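Local coordinates for CYCLIN domain-containing protein (Chaetomium thermophilum, PDB 6Z3U) that probably acts as the cyclin H-type regulatory subunit of the CDK-activating kinase complex, supporting activation of the CDK7-type kinase together with MAT1, at residues S26-M31 against F121-S126; D102-S107 against K158-E163; A114-K119 against D229-F234; P151-F156 against E166-G171; M197-L202 against R249-R254. One frame throughout, in Å; residues are numbered along the deposited sequence.

Interaction 1: S26-M31 against F121-S126; sequences SQLASM and FYITNS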
# COMPACT_ATOMS: atom_id res chain seq x y z
N SER A 26 -6.59 27.67 0.79
CA SER A 26 -7.56 28.28 1.70
C SER A 26 -8.16 27.24 2.63
O SER A 26 -8.34 27.50 3.83
CB SER A 26 -8.66 28.98 0.90
OG SER A 26 -9.53 29.70 1.75
N GLN A 27 -8.46 26.05 2.11
CA GLN A 27 -8.97 24.98 2.96
C GLN A 27 -7.93 24.53 3.97
O GLN A 27 -8.25 24.25 5.13
CB GLN A 27 -9.41 23.80 2.09
CG GLN A 27 -10.73 24.02 1.37
CD GLN A 27 -10.98 22.98 0.29
OE1 GLN A 27 -11.15 23.32 -0.88
NE2 GLN A 27 -10.99 21.71 0.68
N LEU A 28 -6.66 24.47 3.55
CA LEU A 28 -5.60 24.03 4.46
C LEU A 28 -5.45 24.99 5.63
O LEU A 28 -5.32 24.56 6.78
CB LEU A 28 -4.28 23.90 3.70
CG LEU A 28 -3.28 22.88 4.23
CD1 LEU A 28 -3.78 21.47 4.00
CD2 LEU A 28 -1.91 23.07 3.58
N ALA A 29 -5.45 26.29 5.36
CA ALA A 29 -5.30 27.26 6.44
C ALA A 29 -6.46 27.17 7.42
O ALA A 29 -6.25 27.13 8.64
CB ALA A 29 -5.19 28.67 5.86
N SER A 30 -7.69 27.12 6.91
CA SER A 30 -8.85 27.08 7.79
C SER A 30 -8.81 25.87 8.71
O SER A 30 -9.11 25.98 9.91
CB SER A 30 -10.13 27.08 6.96
OG SER A 30 -10.30 28.32 6.29
N MET A 31 -8.43 24.70 8.18
CA MET A 31 -8.30 23.51 9.02
C MET A 31 -7.26 23.73 10.12
O MET A 31 -7.52 23.46 11.30
CB MET A 31 -7.94 22.30 8.17
CG MET A 31 -9.13 21.69 7.45
SD MET A 31 -8.75 20.13 6.64
CE MET A 31 -8.01 20.72 5.13
N PHE A 121 -0.48 14.33 10.44
CA PHE A 121 -0.89 14.18 11.83
C PHE A 121 -1.20 15.53 12.46
O PHE A 121 -2.18 15.68 13.19
CB PHE A 121 0.19 13.45 12.62
CG PHE A 121 -0.12 13.29 14.09
CD1 PHE A 121 -0.92 12.25 14.53
CD2 PHE A 121 0.37 14.19 15.02
CE1 PHE A 121 -1.21 12.10 15.87
CE2 PHE A 121 0.08 14.04 16.36
CZ PHE A 121 -0.71 13.00 16.79
N TYR A 122 -0.36 16.53 12.18
CA TYR A 122 -0.44 17.83 12.83
C TYR A 122 -1.28 18.84 12.06
O TYR A 122 -1.15 20.05 12.30
CB TYR A 122 0.98 18.37 13.07
CG TYR A 122 1.62 17.77 14.31
CD1 TYR A 122 0.97 17.82 15.53
CD2 TYR A 122 2.85 17.13 14.24
CE1 TYR A 122 1.54 17.28 16.66
CE2 TYR A 122 3.43 16.58 15.37
CZ TYR A 122 2.76 16.65 16.57
OH TYR A 122 3.30 16.11 17.71
N ILE A 123 -2.12 18.40 11.13
CA ILE A 123 -3.13 19.24 10.54
C ILE A 123 -4.49 18.88 11.09
O ILE A 123 -5.36 19.76 11.24
CB ILE A 123 -3.12 19.14 8.99
CG1 ILE A 123 -4.31 19.90 8.40
CG2 ILE A 123 -3.12 17.69 8.55
CD1 ILE A 123 -4.20 20.15 6.92
N THR A 124 -4.69 17.62 11.46
CA THR A 124 -5.85 17.21 12.22
C THR A 124 -5.66 17.39 13.72
O THR A 124 -6.64 17.44 14.46
CB THR A 124 -6.22 15.75 11.95
OG1 THR A 124 -5.10 14.91 12.25
CG2 THR A 124 -6.62 15.55 10.49
N ASN A 125 -4.41 17.47 14.17
CA ASN A 125 -4.08 17.63 15.58
C ASN A 125 -3.15 18.82 15.73
O ASN A 125 -2.40 19.17 14.82
CB ASN A 125 -3.41 16.37 16.15
CG ASN A 125 -4.31 15.16 16.08
OD1 ASN A 125 -5.48 15.22 16.45
ND2 ASN A 125 -3.77 14.05 15.59
N SER A 126 -3.23 19.46 16.89
CA SER A 126 -2.40 20.63 17.18
C SER A 126 -1.12 20.21 17.90
O SER A 126 -1.08 19.20 18.60
CB SER A 126 -3.17 21.63 18.04
OG SER A 126 -2.28 22.34 18.88

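Interaction 2: D102-S107 against K158-E163; sequences DHADMS and KTFGRE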
# COMPACT_ATOMS: atom_id res chain seq x y z
N ASP A 102 18.05 10.35 7.26
CA ASP A 102 19.32 10.29 6.54
C ASP A 102 20.39 9.57 7.35
O ASP A 102 21.13 8.73 6.82
CB ASP A 102 19.80 11.70 6.18
CG ASP A 102 18.94 12.36 5.12
OD1 ASP A 102 18.08 11.67 4.52
OD2 ASP A 102 19.12 13.57 4.87
N HIS A 103 20.49 9.88 8.65
CA HIS A 103 21.52 9.25 9.47
C HIS A 103 21.27 7.75 9.63
O HIS A 103 22.22 6.99 9.83
CB HIS A 103 21.59 9.91 10.84
CG HIS A 103 22.36 9.12 11.85
ND1 HIS A 103 23.74 9.08 11.87
CD2 HIS A 103 21.94 8.32 12.86
CE1 HIS A 103 24.13 8.30 12.86
NE2 HIS A 103 23.07 7.82 13.48
N ALA A 104 20.01 7.32 9.57
CA ALA A 104 19.67 5.92 9.69
C ALA A 104 19.67 5.21 8.34
O ALA A 104 19.29 4.03 8.27
CB ALA A 104 18.30 5.76 10.36
N ASP A 105 20.08 5.89 7.27
CA ASP A 105 20.18 5.30 5.94
C ASP A 105 18.87 4.64 5.52
O ASP A 105 18.85 3.53 4.98
CB ASP A 105 21.34 4.30 5.89
CG ASP A 105 21.81 4.02 4.47
OD1 ASP A 105 21.05 4.28 3.52
OD2 ASP A 105 22.96 3.54 4.31
N MET A 106 17.76 5.32 5.78
CA MET A 106 16.47 4.82 5.35
C MET A 106 16.22 5.16 3.88
O MET A 106 16.78 6.12 3.34
CB MET A 106 15.35 5.39 6.21
CG MET A 106 15.34 4.88 7.63
SD MET A 106 14.04 5.66 8.60
CE MET A 106 14.16 4.78 10.15
N SER A 107 15.37 4.37 3.24
CA SER A 107 15.06 4.59 1.84
C SER A 107 14.31 5.91 1.66
O SER A 107 13.66 6.42 2.57
CB SER A 107 14.22 3.44 1.30
OG SER A 107 13.10 3.18 2.13
N LYS A 158 17.30 1.45 19.19
CA LYS A 158 18.76 1.48 19.21
C LYS A 158 19.30 2.54 18.27
O LYS A 158 20.12 3.38 18.66
CB LYS A 158 19.31 0.11 18.80
CG LYS A 158 20.48 -0.38 19.64
CD LYS A 158 20.93 -1.81 19.31
CE LYS A 158 21.27 -2.08 17.82
NZ LYS A 158 20.20 -1.82 16.81
N THR A 159 18.85 2.52 17.01
CA THR A 159 19.43 3.41 16.00
C THR A 159 19.26 4.87 16.37
O THR A 159 20.07 5.71 15.95
CB THR A 159 18.80 3.12 14.64
OG1 THR A 159 17.39 3.34 14.71
CG2 THR A 159 19.06 1.68 14.22
N PHE A 160 18.23 5.21 17.14
CA PHE A 160 17.98 6.58 17.56
C PHE A 160 18.35 6.80 19.03
O PHE A 160 17.87 7.77 19.64
CB PHE A 160 16.52 6.95 17.31
CG PHE A 160 16.16 7.00 15.85
CD1 PHE A 160 16.08 8.21 15.19
CD2 PHE A 160 15.91 5.84 15.15
CE1 PHE A 160 15.74 8.26 13.85
CE2 PHE A 160 15.58 5.88 13.81
CZ PHE A 160 15.49 7.09 13.16
N GLY A 161 19.18 5.94 19.60
CA GLY A 161 19.63 6.15 20.97
C GLY A 161 18.50 6.31 21.97
O GLY A 161 18.63 7.09 22.93
N ARG A 162 17.39 5.61 21.76
CA ARG A 162 16.25 5.67 22.66
C ARG A 162 16.29 4.46 23.59
O ARG A 162 16.26 3.31 23.12
CB ARG A 162 14.94 5.70 21.88
CG ARG A 162 13.69 5.82 22.74
CD ARG A 162 13.71 7.08 23.60
NE ARG A 162 13.83 8.29 22.80
CZ ARG A 162 12.81 9.09 22.48
NH1 ARG A 162 11.58 8.83 22.89
NH2 ARG A 162 13.03 10.17 21.74
N GLU A 163 16.36 4.71 24.90
CA GLU A 163 16.57 3.62 25.84
C GLU A 163 15.31 2.78 26.02
O GLU A 163 15.38 1.54 26.05
CB GLU A 163 17.05 4.17 27.19
CG GLU A 163 16.11 5.19 27.87
CD GLU A 163 16.25 6.61 27.33
OE1 GLU A 163 17.17 6.85 26.52
OE2 GLU A 163 15.44 7.47 27.72

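Interaction 3: A114-K119 against D229-F234; sequences AATFFK and DAYFHF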
# COMPACT_ATOMS: atom_id res chain seq x y z
N ALA A 114 7.16 8.87 6.02
CA ALA A 114 7.20 9.28 7.42
C ALA A 114 6.96 10.78 7.56
O ALA A 114 6.19 11.22 8.42
CB ALA A 114 8.55 8.89 8.04
N ALA A 115 7.62 11.58 6.72
CA ALA A 115 7.42 13.02 6.78
C ALA A 115 5.97 13.39 6.48
O ALA A 115 5.39 14.24 7.16
CB ALA A 115 8.35 13.72 5.79
N THR A 116 5.36 12.74 5.48
CA THR A 116 3.98 13.05 5.13
C THR A 116 3.03 12.67 6.26
O THR A 116 2.10 13.43 6.58
CB THR A 116 3.59 12.32 3.84
OG1 THR A 116 4.46 12.74 2.78
CG2 THR A 116 2.15 12.63 3.47
N PHE A 117 3.23 11.51 6.88
CA PHE A 117 2.45 11.16 8.06
C PHE A 117 2.58 12.22 9.14
O PHE A 117 1.61 12.56 9.82
CB PHE A 117 2.88 9.79 8.61
CG PHE A 117 2.45 8.62 7.76
CD1 PHE A 117 1.57 8.78 6.70
CD2 PHE A 117 2.93 7.35 8.05
CE1 PHE A 117 1.19 7.69 5.94
CE2 PHE A 117 2.54 6.26 7.29
CZ PHE A 117 1.67 6.43 6.23
N PHE A 118 3.79 12.75 9.33
CA PHE A 118 4.00 13.78 10.34
C PHE A 118 3.21 15.04 10.00
O PHE A 118 2.51 15.59 10.86
CB PHE A 118 5.50 14.09 10.46
CG PHE A 118 5.84 15.04 11.57
CD1 PHE A 118 6.01 14.58 12.86
CD2 PHE A 118 6.00 16.39 11.32
CE1 PHE A 118 6.33 15.45 13.89
CE2 PHE A 118 6.32 17.27 12.34
CZ PHE A 118 6.48 16.79 13.62
N LYS A 119 3.28 15.49 8.75
CA LYS A 119 2.54 16.68 8.35
C LYS A 119 1.03 16.44 8.43
O LYS A 119 0.28 17.33 8.85
CB LYS A 119 2.92 17.10 6.93
CG LYS A 119 4.35 17.57 6.77
CD LYS A 119 4.64 17.97 5.33
CE LYS A 119 4.48 19.47 5.11
NZ LYS A 119 5.31 20.29 6.05
N ASP A 229 4.02 22.58 1.58
CA ASP A 229 2.70 21.98 1.39
C ASP A 229 2.48 21.48 -0.03
O ASP A 229 1.34 21.48 -0.51
CB ASP A 229 1.62 23.00 1.77
CG ASP A 229 1.67 23.39 3.23
OD1 ASP A 229 2.25 22.63 4.03
OD2 ASP A 229 1.12 24.46 3.57
N ALA A 230 3.53 21.03 -0.71
CA ALA A 230 3.39 20.62 -2.11
C ALA A 230 2.41 19.46 -2.26
O ALA A 230 1.56 19.48 -3.16
CB ALA A 230 4.76 20.24 -2.68
N TYR A 231 2.51 18.45 -1.39
CA TYR A 231 1.68 17.27 -1.55
C TYR A 231 0.19 17.60 -1.45
O TYR A 231 -0.63 16.93 -2.10
CB TYR A 231 2.04 16.22 -0.49
CG TYR A 231 3.25 15.38 -0.82
CD1 TYR A 231 4.40 15.95 -1.36
CD2 TYR A 231 3.24 14.01 -0.60
CE1 TYR A 231 5.50 15.18 -1.66
CE2 TYR A 231 4.34 13.23 -0.90
CZ TYR A 231 5.47 13.82 -1.43
OH TYR A 231 6.57 13.05 -1.73
N PHE A 232 -0.17 18.62 -0.68
CA PHE A 232 -1.58 18.91 -0.44
C PHE A 232 -2.25 19.60 -1.62
O PHE A 232 -3.48 19.52 -1.74
CB PHE A 232 -1.74 19.80 0.80
CG PHE A 232 -1.20 19.19 2.07
CD1 PHE A 232 -1.70 17.99 2.54
CD2 PHE A 232 -0.21 19.82 2.79
CE1 PHE A 232 -1.21 17.43 3.71
CE2 PHE A 232 0.29 19.27 3.95
CZ PHE A 232 -0.21 18.07 4.41
N HIS A 233 -1.49 20.26 -2.49
CA HIS A 233 -2.05 21.04 -3.57
C HIS A 233 -1.68 20.54 -4.96
O HIS A 233 -2.24 21.03 -5.94
CB HIS A 233 -1.62 22.51 -3.45
CG HIS A 233 -1.75 23.06 -2.06
ND1 HIS A 233 -2.95 23.08 -1.38
CD2 HIS A 233 -0.83 23.60 -1.23
CE1 HIS A 233 -2.77 23.62 -0.19
NE2 HIS A 233 -1.49 23.94 -0.07
N PHE A 234 -0.76 19.58 -5.07
CA PHE A 234 -0.28 19.14 -6.37
C PHE A 234 -0.12 17.62 -6.37
O PHE A 234 0.06 16.99 -5.33
CB PHE A 234 1.05 19.81 -6.72
CG PHE A 234 0.99 21.31 -6.68
CD1 PHE A 234 0.42 22.03 -7.71
CD2 PHE A 234 1.51 22.00 -5.59
CE1 PHE A 234 0.37 23.41 -7.67
CE2 PHE A 234 1.46 23.38 -5.55
CZ PHE A 234 0.89 24.09 -6.59

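Interaction 4: P151-F156 against E166-G171; sequences PSISDF and EEILAG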
# COMPACT_ATOMS: atom_id res chain seq x y z
N PRO A 151 10.49 -3.43 11.21
CA PRO A 151 11.62 -3.72 12.09
C PRO A 151 11.16 -3.98 13.52
O PRO A 151 10.02 -3.72 13.90
CB PRO A 151 12.46 -2.44 12.01
CG PRO A 151 11.44 -1.36 11.78
CD PRO A 151 10.36 -1.98 10.93
N SER A 152 12.09 -4.51 14.31
CA SER A 152 11.84 -4.72 15.73
C SER A 152 11.97 -3.39 16.46
O SER A 152 12.94 -2.65 16.25
CB SER A 152 12.82 -5.75 16.30
OG SER A 152 12.50 -6.06 17.65
N ILE A 153 10.99 -3.09 17.31
CA ILE A 153 10.98 -1.79 17.99
C ILE A 153 12.25 -1.61 18.80
O ILE A 153 12.75 -0.49 18.94
CB ILE A 153 9.72 -1.65 18.86
CG1 ILE A 153 9.60 -0.23 19.42
CG2 ILE A 153 9.74 -2.66 20.00
CD1 ILE A 153 9.49 0.84 18.35
N SER A 154 12.81 -2.70 19.34
CA SER A 154 14.05 -2.59 20.09
C SER A 154 15.20 -2.15 19.19
O SER A 154 16.01 -1.30 19.58
CB SER A 154 14.38 -3.92 20.76
OG SER A 154 14.59 -4.94 19.80
N ASP A 155 15.27 -2.70 17.98
CA ASP A 155 16.32 -2.29 17.05
C ASP A 155 16.09 -0.86 16.56
O ASP A 155 17.05 -0.10 16.39
CB ASP A 155 16.39 -3.25 15.86
CG ASP A 155 16.82 -4.65 16.26
OD1 ASP A 155 17.54 -4.78 17.28
OD2 ASP A 155 16.46 -5.61 15.55
N PHE A 156 14.83 -0.49 16.32
CA PHE A 156 14.53 0.87 15.91
C PHE A 156 14.95 1.87 16.97
O PHE A 156 15.51 2.93 16.66
CB PHE A 156 13.03 1.01 15.60
CG PHE A 156 12.64 2.36 15.07
CD1 PHE A 156 12.56 2.59 13.71
CD2 PHE A 156 12.36 3.40 15.94
CE1 PHE A 156 12.20 3.83 13.22
CE2 PHE A 156 12.00 4.64 15.46
CZ PHE A 156 11.92 4.86 14.09
N GLU A 166 9.07 1.52 24.54
CA GLU A 166 7.64 1.74 24.74
C GLU A 166 7.25 3.20 24.53
O GLU A 166 6.08 3.48 24.24
CB GLU A 166 7.22 1.29 26.14
CG GLU A 166 7.99 1.95 27.28
CD GLU A 166 9.06 1.05 27.85
OE1 GLU A 166 9.25 1.05 29.09
OE2 GLU A 166 9.72 0.33 27.07
N GLU A 167 8.19 4.14 24.66
CA GLU A 167 7.86 5.54 24.44
C GLU A 167 7.46 5.80 22.99
O GLU A 167 6.70 6.73 22.72
CB GLU A 167 9.06 6.41 24.82
CG GLU A 167 9.30 6.49 26.32
CD GLU A 167 10.60 7.17 26.69
OE1 GLU A 167 11.64 6.83 26.09
OE2 GLU A 167 10.59 8.04 27.59
N ILE A 168 7.95 4.99 22.06
CA ILE A 168 7.62 5.15 20.65
C ILE A 168 6.31 4.45 20.29
O ILE A 168 5.50 4.98 19.53
CB ILE A 168 8.78 4.64 19.77
CG1 ILE A 168 10.07 5.42 20.10
CG2 ILE A 168 8.44 4.77 18.30
CD1 ILE A 168 11.31 4.88 19.41
N LEU A 169 6.08 3.26 20.84
CA LEU A 169 4.86 2.52 20.52
C LEU A 169 3.62 3.25 21.00
O LEU A 169 2.55 3.12 20.39
CB LEU A 169 4.92 1.12 21.15
CG LEU A 169 6.06 0.21 20.69
CD1 LEU A 169 6.01 -1.10 21.46
CD2 LEU A 169 5.99 -0.04 19.20
N ALA A 170 3.73 4.01 22.09
CA ALA A 170 2.56 4.67 22.66
C ALA A 170 1.86 5.59 21.67
O ALA A 170 0.67 5.86 21.82
CB ALA A 170 2.96 5.48 23.90
N GLY A 171 2.58 6.08 20.66
CA GLY A 171 2.01 7.00 19.70
C GLY A 171 1.65 6.36 18.38
O GLY A 171 1.07 7.02 17.51

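Interaction 5: M197-L202 against R249-R254; sequences MELSTL and RGLAER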
# COMPACT_ATOMS: atom_id res chain seq x y z
N MET A 197 13.09 8.56 -18.92
CA MET A 197 13.07 7.62 -20.03
C MET A 197 12.32 8.19 -21.23
O MET A 197 12.75 8.02 -22.37
CB MET A 197 12.47 6.29 -19.59
CG MET A 197 13.37 5.53 -18.62
SD MET A 197 12.68 3.99 -18.01
CE MET A 197 11.34 4.58 -16.98
N GLU A 198 11.20 8.87 -20.99
CA GLU A 198 10.48 9.49 -22.09
C GLU A 198 11.35 10.52 -22.80
O GLU A 198 11.27 10.67 -24.03
CB GLU A 198 9.18 10.13 -21.58
CG GLU A 198 8.38 10.86 -22.66
CD GLU A 198 7.98 9.95 -23.81
OE1 GLU A 198 7.56 8.80 -23.54
OE2 GLU A 198 8.08 10.39 -24.98
N LEU A 199 12.18 11.24 -22.04
CA LEU A 199 13.10 12.20 -22.65
C LEU A 199 14.24 11.51 -23.38
O LEU A 199 14.71 12.01 -24.41
CB LEU A 199 13.65 13.15 -21.59
CG LEU A 199 12.68 14.18 -21.02
CD1 LEU A 199 13.18 14.70 -19.67
CD2 LEU A 199 12.50 15.33 -21.99
N SER A 200 14.69 10.36 -22.87
CA SER A 200 15.79 9.65 -23.51
C SER A 200 15.45 9.23 -24.94
O SER A 200 16.37 8.97 -25.73
CB SER A 200 16.17 8.42 -22.69
OG SER A 200 16.65 8.79 -21.41
N THR A 201 14.17 9.17 -25.28
CA THR A 201 13.77 8.79 -26.64
C THR A 201 13.98 9.92 -27.64
O THR A 201 14.03 9.66 -28.84
CB THR A 201 12.30 8.36 -26.66
OG1 THR A 201 11.45 9.49 -26.41
CG2 THR A 201 12.04 7.30 -25.60
N LEU A 202 14.10 11.16 -27.17
CA LEU A 202 14.36 12.28 -28.07
C LEU A 202 15.81 12.25 -28.53
O LEU A 202 16.71 12.08 -27.70
CB LEU A 202 14.05 13.60 -27.37
CG LEU A 202 12.58 14.04 -27.31
CD1 LEU A 202 11.67 12.92 -26.83
CD2 LEU A 202 12.44 15.26 -26.41
N ARG A 249 14.57 23.78 -16.89
CA ARG A 249 13.27 24.20 -17.40
C ARG A 249 13.05 23.75 -18.84
O ARG A 249 11.92 23.47 -19.24
CB ARG A 249 13.13 25.72 -17.30
CG ARG A 249 11.72 26.24 -17.58
CD ARG A 249 11.68 27.75 -17.74
NE ARG A 249 11.78 28.46 -16.47
CZ ARG A 249 10.76 28.68 -15.65
NH1 ARG A 249 10.95 29.35 -14.52
NH2 ARG A 249 9.54 28.25 -15.96
N GLY A 250 14.12 23.68 -19.64
CA GLY A 250 13.98 23.26 -21.02
C GLY A 250 13.42 21.86 -21.15
O GLY A 250 12.53 21.61 -21.97
N LEU A 251 13.93 20.93 -20.34
CA LEU A 251 13.45 19.55 -20.41
C LEU A 251 11.99 19.45 -19.97
O LEU A 251 11.20 18.73 -20.58
CB LEU A 251 14.33 18.65 -19.54
CG LEU A 251 15.79 18.49 -19.98
CD1 LEU A 251 16.54 17.63 -18.98
CD2 LEU A 251 15.88 17.90 -21.38
N ALA A 252 11.63 20.17 -18.90
CA ALA A 252 10.26 20.10 -18.40
C ALA A 252 9.27 20.63 -19.43
O ALA A 252 8.23 20.02 -19.68
CB ALA A 252 10.14 20.87 -17.09
N GLU A 253 9.57 21.79 -20.02
CA GLU A 253 8.70 22.33 -21.05
C GLU A 253 8.64 21.41 -22.26
O GLU A 253 7.58 21.22 -22.85
CB GLU A 253 9.17 23.73 -21.45
CG GLU A 253 8.85 24.80 -20.43
CD GLU A 253 9.39 26.17 -20.81
OE1 GLU A 253 9.85 26.32 -21.97
OE2 GLU A 253 9.36 27.08 -19.96
N ARG A 254 9.77 20.79 -22.61
CA ARG A 254 9.79 19.88 -23.75
C ARG A 254 8.82 18.72 -23.54
O ARG A 254 8.02 18.39 -24.42
CB ARG A 254 11.21 19.36 -23.97
CG ARG A 254 11.34 18.35 -25.11
CD ARG A 254 10.72 18.85 -26.40
NE ARG A 254 11.01 17.96 -27.52
CZ ARG A 254 12.14 17.97 -28.22
NH1 ARG A 254 12.30 17.12 -29.22
NH2 ARG A 254 13.12 18.81 -27.91

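Interaction 1: S26-M31 against F121-S126
The long N-terminal helix 25-48 of this cyclin lies against the C-terminal end of helix 108-124, and Leu28 and Met31 on the former meet Ile123 on the latter. The backbones come closest where the CA atoms of Met31 and Ile123 stand 6.9 Å apart. Ile123 supplies most of the contact through a single atom, its terminal CD1. With CG1 anti to the backbone N (chi1 173°) and the next bond also extended (chi2 166°), the branch runs straight out toward helix 25-48. Its methyl end lies at 3.2 Å from Leu28 CD1, a value that the 2.6 Å resolution does not define closely, and at 3.9 Å from Leu28 CG. The two side chains cross at about a right angle, and Leu28 touches with CD1 and CG. Met31 adds a lighter touch: the final bend of its chain (chi3 -82°) turns the methyl CE to 4.2 Å from Ile123 CD1.

No hydrogen bond links the two segments, but Thr35, one turn further along helix 25-48, places OG1 within hydrogen-bonding range of both Met31 O and Ile123 O, two acceptors for one proton. Around the apolar patch, Phe23 covers Leu28 and Met31 while Trp21 reaches Ile123. Next in the chain, Thr124, whose CB points away from helix 25-48, packs on Val81 of the kinase subunit. Apolar docking of an N-terminal helix onto the globular helical body, close to the kinase interface, is an arrangement known from cyclin H.

Interaction 2: D102-S107 against K158-E163
Phe160 is the centre of this contact, receiving Met106 and Ala104 at the outer end of its ring. Met106 CE comes to the edge of the ring, near its plane, 4.0 Å from Phe160 CZ and 4.1 Å from Phe160 CE2, and the two side chains come from opposite directions. Ala104 CB lies 4.2 Å from the same CZ, on an oblique line. The sulfur arm reaches the ring because Met106 is fully extended beyond CG (chi2 178°, chi3 175°), so its methyl is carried as far from the backbone as the chain allows. A looser neighbour is His103, whose NE2 stands 4.4 Å from Thr159 O, near the imidazole plane; the separation is too long for a hydrogen bond, and none joins the segments.

Both segments are helix ends, of 83-103 and 153-159, and both close with a Schellman motif. In one, Asp105 with positive phi is the C-prime residue, and Met106 N bonds Gly101 O. In the other, Gly161 takes that place, Arg162 N bonding Ala157 O while Gly161 N reaches Lys158 O at 2.9 Å. These turns end the helices directly beside the contacting residues: Ala104 and Met106 flank Asp105, and Phe160 precedes Gly161.

Further out, the ring of Phe156 stacks on that of Phe160, and helix 132-146 packs on Phe160 through Leu137 and Leu140, the latter also touching Met106. Thr159 turns its hydroxyl back to Phe156 O. Two salt bridges flank the site: Asp102 OD1 with Lys111 NZ, and Arg162 NH1 with Glu134 OE2.

Interaction 3: A114-K119 against D229-F234
The Asp229 carboxylate has both oxygens hydrogen-bonded outside the two segments, OD2 in a salt bridge with Arg32 NH1, and across the contact it meets the bent end of Lys119 as a nearby opposite charge. The Lys119 ammonium, NZ, is 4.3 Å from Asp229 OD1, beyond a salt bridge, and makes a weak hydrogen bond to Ile227 O; the nearby opposite charge probably still steadies this buried amine. The contact sits near the middle of the chain, where helix 108-124 of the first cyclin-like sequence range meets the short helix 230-233 of the C-terminal cyclin range, so it joins the two parts of the double cyclin fold.

Lys119 starts straight and turns only late, at chi3 (96°) and chi4 (54°); CE comes to 4.0 Å from Asp229 OD1, while NZ ends slightly farther from that oxygen. Its root serves a different partner: Lys119 CB lies at the edge of the Phe232 ring, near its plane, 4.1 Å from Phe232 CZ. The backbone of Phe232 is hydrogen-bonded to that of Phe23.

Thr116 and Tyr231 form the second pair, their side chains crossing at about a right angle. The tyrosine's polar end is occupied elsewhere, its OH hydrogen-bonded with His187 ND1. Thr116 OG1 bonds to Ala112 O in its own helix, and the same oxygen approaches the tyrosine ring obliquely, 3.7 Å from Tyr231 CE2 and 3.8 Å from Tyr231 CD2.

Interaction 4: P151-F156 against E166-G171
Ile153, Ile168 and Leu169 bury the most surface here, joining the first turn of helix 153-159 to the short helix 166-169, both in the first cyclin repeat. Leu169 crosses Ile153 at a slant, its CD2 3.6 Å from Ile153 CG1 and 3.7 Å from Ile153 CD1. The CG1 branch of Ile153 stands anti to the backbone N (chi1 -172°), then turns at chi2 (61°) so that CD1 also comes to 4.1 Å from Ile168 CG2. These two isoleucines slide past each other in opposite directions. The other arm of Ile168 ends in CD1, in the plane of the Phe156 ring at its edge, 3.9 Å from Phe156 CD2; the same ring is met edge-to-face by Phe141 of helix 132-146. With an alanine in place of Ile153, Leu169 CD2 would probably lose its partner and a gap would open between the two helices.

Ser152, at the N-cap position, and Ile153 N both hydrogen-bond to Asp132 OD1 of the kinase subunit, and Lys131 of that chain packs on Ile153 and Leu169. With no hydrogen bond between the segments, their direct contact is apolar, resting on the fit of branched aliphatic groups and one ring edge, at the kinase interface itself.

Interaction 5: M197-L202 against R249-R254
Leu202 and Arg254 meet where the C-terminal end of helix 189-200 passes the first turns of helix 249-261, within the C-terminal cyclin range of this all-helical fold. The two side chains come from opposite directions, and Leu202 CD2 lies over one face of the guanidinium, displaced toward its rim, at 3.3 Å from Arg254 NE, a separation known only roughly at this resolution. Leu202 CG has Arg254 NH1 as its nearest atom across the contact, at 3.6 Å. What carries the arginine here is a single kink: CG is anti to the backbone N (chi1 178°), the chain bends at chi2 (51°), and the next bond is extended again, which also presents Arg254 CG to Leu202 CD2 at 3.5 Å.

The guanidinium is also held by two carboxylates outside the segments, which would limit its rotation: NH2 is in a salt bridge with Asp204 OD2 and NE in another with Asp258 OD2. An alanine at Arg254 would probably leave Asp204 and Asp258 without this charge partner and uncover Leu202 CD2.

A turn earlier, Leu199 has CG beside its backbone N and anti to the carbonyl carbon, so that both methyls face helix 249-261. Its CD1 is 4.1 Å from Leu251 CB and its CD2 is 3.9 Å from Leu251 O, the side chains crossing at a slant; Leu210 of helix 207-221 packs on both leucines. Glu198 OE1 forms a salt bridge with Arg19 of the RING-type (MAT1-like) subunit. Thr201 OG1 donates back to Glu198 O at 2.7 Å, with a C=O...donor angle of 146°.

In the fold
From the N terminus, helix 25-48 opens interaction 1, which closes on the end of helix 108-124; interactions 2 and 3 both open inside that loop and close beyond it, so all three cross one another. Interaction 4 lies nested in the large loop of interaction 3, crosses interaction 2 and shares helix 153-159 with it, the two touching through Met106 and Phe156. Interaction 5 opens before interaction 3 closes, so these two also cross, while it follows 1, 2 and 4 in series. Interactions 1 and 3 touch through Leu28 with Asp229 and Phe232, joining the N-terminal helix to both cyclin ranges; 4 and 5 lie on opposite sides of the chain's centre, centres about 44 Å apart.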